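Local atomic coordinates of pseudoalteromonas arctica PAMC 21717 (Pseudoalteromonas arctica, PDB entry 5YL7), a protein that probably hydrolyses peptide bonds as a cold-active, calcium-binding serine protease of the subtilase family. Residues 145-150 with 184-189. Sequence-based numbering, arbitrary orientation.
Sequences DGIIWA and NAINTA
Ile147 and Ala185 meet where segments 145-150 and 184-189 of two neighbouring helices, 140-150 and 180-191, lie side by side, the segment axes 8.2 Å apart and 8° from parallel. So close an approach is probably allowed by small residues: Ala185 and Ala189, one turn apart, both face the other helix and let the branched chains of Ile147 and Ile148 press almost against its backbone. Ile147 can be followed outward. Its CB already lies 4.0 Å from CB of Ala185. With chi1 at -65°, CG1 sits beside the backbone N and CG2 is anti to it, and CG2 reaches between the two alanines, 3.9 Å from CB of Ala185 and 3.8 Å from CB of Ala189. The same methyl rests against the peptide that follows Ala185, with CG2 3.4 Å from Ala185 O, a carbonyl already engaged by the N-H of Ala189 in the helix. The other branch runs through CG1 to CD1, which ends 4.2 Å from CG1 of Ile186, the two isoleucine chains passing at a slant. Ile148 lays CG1 against the same Ala185 methyl, CG1 to CB 3.8 Å, while its CG2 makes a looser touch with the methyl of Thr188 near the partly exposed margin. Beneath the helices, Ile147 and Ala189 both also pack on Ile168 of strand 167-170, and Ile147 extends to Leu40 of strand 36-41. The side-chain contacts are apolar, joining two adjacent helices packed side by side on one face of the parallel sheet, as in the alpha/beta subtilisin-like fold.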
loop_
_atom_site.group_PDB
_atom_site.type_symbol
_atom_site.label_atom_id
_atom_site.label_comp_id
_atom_site.label_asym_id
_atom_site.label_seq_id
_atom_site.Cartn_x
_atom_site.Cartn_y
_atom_site.Cartn_z
ATOM N N ASP A 145 -7.657 12.513 -8.643
ATOM C CA ASP A 145 -8.037 11.936 -9.920
ATOM C C ASP A 145 -7.646 10.444 -10.035
ATOM O O ASP A 145 -8.324 9.626 -10.621
ATOM C CB ASP A 145 -7.506 12.776 -11.052
ATOM C CG ASP A 145 -8.250 14.056 -11.257
ATOM O OD1 ASP A 145 -9.414 14.170 -10.765
ATOM O OD2 ASP A 145 -7.726 14.909 -12.006
ATOM N N GLY A 146 -6.485 10.128 -9.408
ATOM C CA GLY A 146 -6.109 8.745 -9.326
ATOM C C GLY A 146 -7.101 7.829 -8.598
ATOM O O GLY A 146 -7.388 6.732 -9.026
ATOM N N ILE A 147 -7.587 8.386 -7.467
ATOM C CA ILE A 147 -8.607 7.646 -6.676
ATOM C C ILE A 147 -9.859 7.435 -7.521
ATOM O O ILE A 147 -10.363 6.311 -7.628
ATOM C CB ILE A 147 -8.982 8.438 -5.423
ATOM C CG1 ILE A 147 -7.755 8.556 -4.442
ATOM C CG2 ILE A 147 -10.199 7.893 -4.755
ATOM C CD1 ILE A 147 -7.938 9.568 -3.328
ATOM N N ILE A 148 -10.298 8.508 -8.155
ATOM C CA ILE A 148 -11.523 8.396 -9.011
ATOM C C ILE A 148 -11.336 7.352 -10.113
ATOM O O ILE A 148 -12.140 6.416 -10.252
ATOM C CB ILE A 148 -11.853 9.783 -9.600
ATOM C CG1 ILE A 148 -12.260 10.745 -8.495
ATOM C CG2 ILE A 148 -12.977 9.641 -10.673
ATOM C CD1 ILE A 148 -12.186 12.175 -8.925
ATOM N N TRP A 149 -10.238 7.528 -10.866
ATOM C CA TRP A 149 -10.022 6.620 -12.015
ATOM C C TRP A 149 -9.853 5.170 -11.575
ATOM O O TRP A 149 -10.293 4.230 -12.217
ATOM C CB TRP A 149 -8.814 7.146 -12.831
ATOM C CG TRP A 149 -8.535 6.359 -14.080
ATOM C CD1 TRP A 149 -9.149 6.534 -15.326
ATOM C CD2 TRP A 149 -7.636 5.262 -14.242
ATOM N NE1 TRP A 149 -8.615 5.629 -16.187
ATOM C CE2 TRP A 149 -7.730 4.805 -15.579
ATOM C CE3 TRP A 149 -6.777 4.587 -13.385
ATOM C CZ2 TRP A 149 -6.953 3.781 -16.064
ATOM C CZ3 TRP A 149 -6.059 3.529 -13.901
ATOM C CH2 TRP A 149 -6.164 3.133 -15.221
ATOM N N ALA A 150 -9.090 4.974 -10.485
ATOM C CA ALA A 150 -8.792 3.650 -9.989
ATOM C C ALA A 150 -10.061 2.893 -9.692
ATOM O O ALA A 150 -10.138 1.669 -9.871
ATOM C CB ALA A 150 -8.011 3.710 -8.726
ATOM N N ASN A 184 -14.048 14.164 -1.737
ATOM C CA ASN A 184 -14.943 13.941 -2.898
ATOM C C ASN A 184 -14.556 12.710 -3.693
ATOM O O ASN A 184 -15.360 11.885 -4.116
ATOM C CB ASN A 184 -14.989 15.180 -3.824
ATOM C CG ASN A 184 -15.765 16.346 -3.297
ATOM O OD1 ASN A 184 -16.577 16.219 -2.411
ATOM N ND2 ASN A 184 -15.455 17.491 -3.846
ATOM N N ALA A 185 -13.233 12.606 -3.921
ATOM C CA ALA A 185 -12.708 11.438 -4.666
ATOM C C ALA A 185 -12.956 10.101 -3.939
ATOM O O ALA A 185 -13.371 9.107 -4.529
ATOM C CB ALA A 185 -11.254 11.674 -4.983
ATOM N N ILE A 186 -12.661 10.102 -2.618
ATOM C CA ILE A 186 -12.927 8.970 -1.783
ATOM C C ILE A 186 -14.403 8.572 -1.820
ATOM O O ILE A 186 -14.730 7.396 -1.898
ATOM C CB ILE A 186 -12.426 9.214 -0.376
ATOM C CG1 ILE A 186 -10.888 9.281 -0.414
ATOM C CG2 ILE A 186 -12.927 8.200 0.644
ATOM C CD1 ILE A 186 -10.323 9.794 0.895
ATOM N N ASN A 187 -15.295 9.593 -1.716
ATOM C CA ASN A 187 -16.720 9.285 -1.761
ATOM C C ASN A 187 -17.099 8.617 -3.094
ATOM O O ASN A 187 -17.885 7.702 -3.058
ATOM C CB ASN A 187 -17.506 10.561 -1.549
ATOM C CG ASN A 187 -17.414 11.191 -0.168
ATOM O OD1 ASN A 187 -16.962 10.553 0.776
ATOM N ND2 ASN A 187 -17.849 12.462 -0.072
ATOM N N THR A 188 -16.568 9.112 -4.161
ATOM C CA THR A 188 -16.761 8.534 -5.478
ATOM C C THR A 188 -16.259 7.071 -5.507
ATOM O O THR A 188 -16.971 6.128 -5.919
ATOM C CB THR A 188 -16.090 9.306 -6.583
ATOM O OG1 THR A 188 -16.822 10.556 -6.723
ATOM C CG2 THR A 188 -16.052 8.619 -7.902
ATOM N N ALA A 189 -15.021 6.850 -5.030
ATOM C CA ALA A 189 -14.494 5.458 -5.050
ATOM C C ALA A 189 -15.372 4.514 -4.240
ATOM O O ALA A 189 -15.736 3.398 -4.682
ATOM C CB ALA A 189 -13.079 5.468 -4.494
#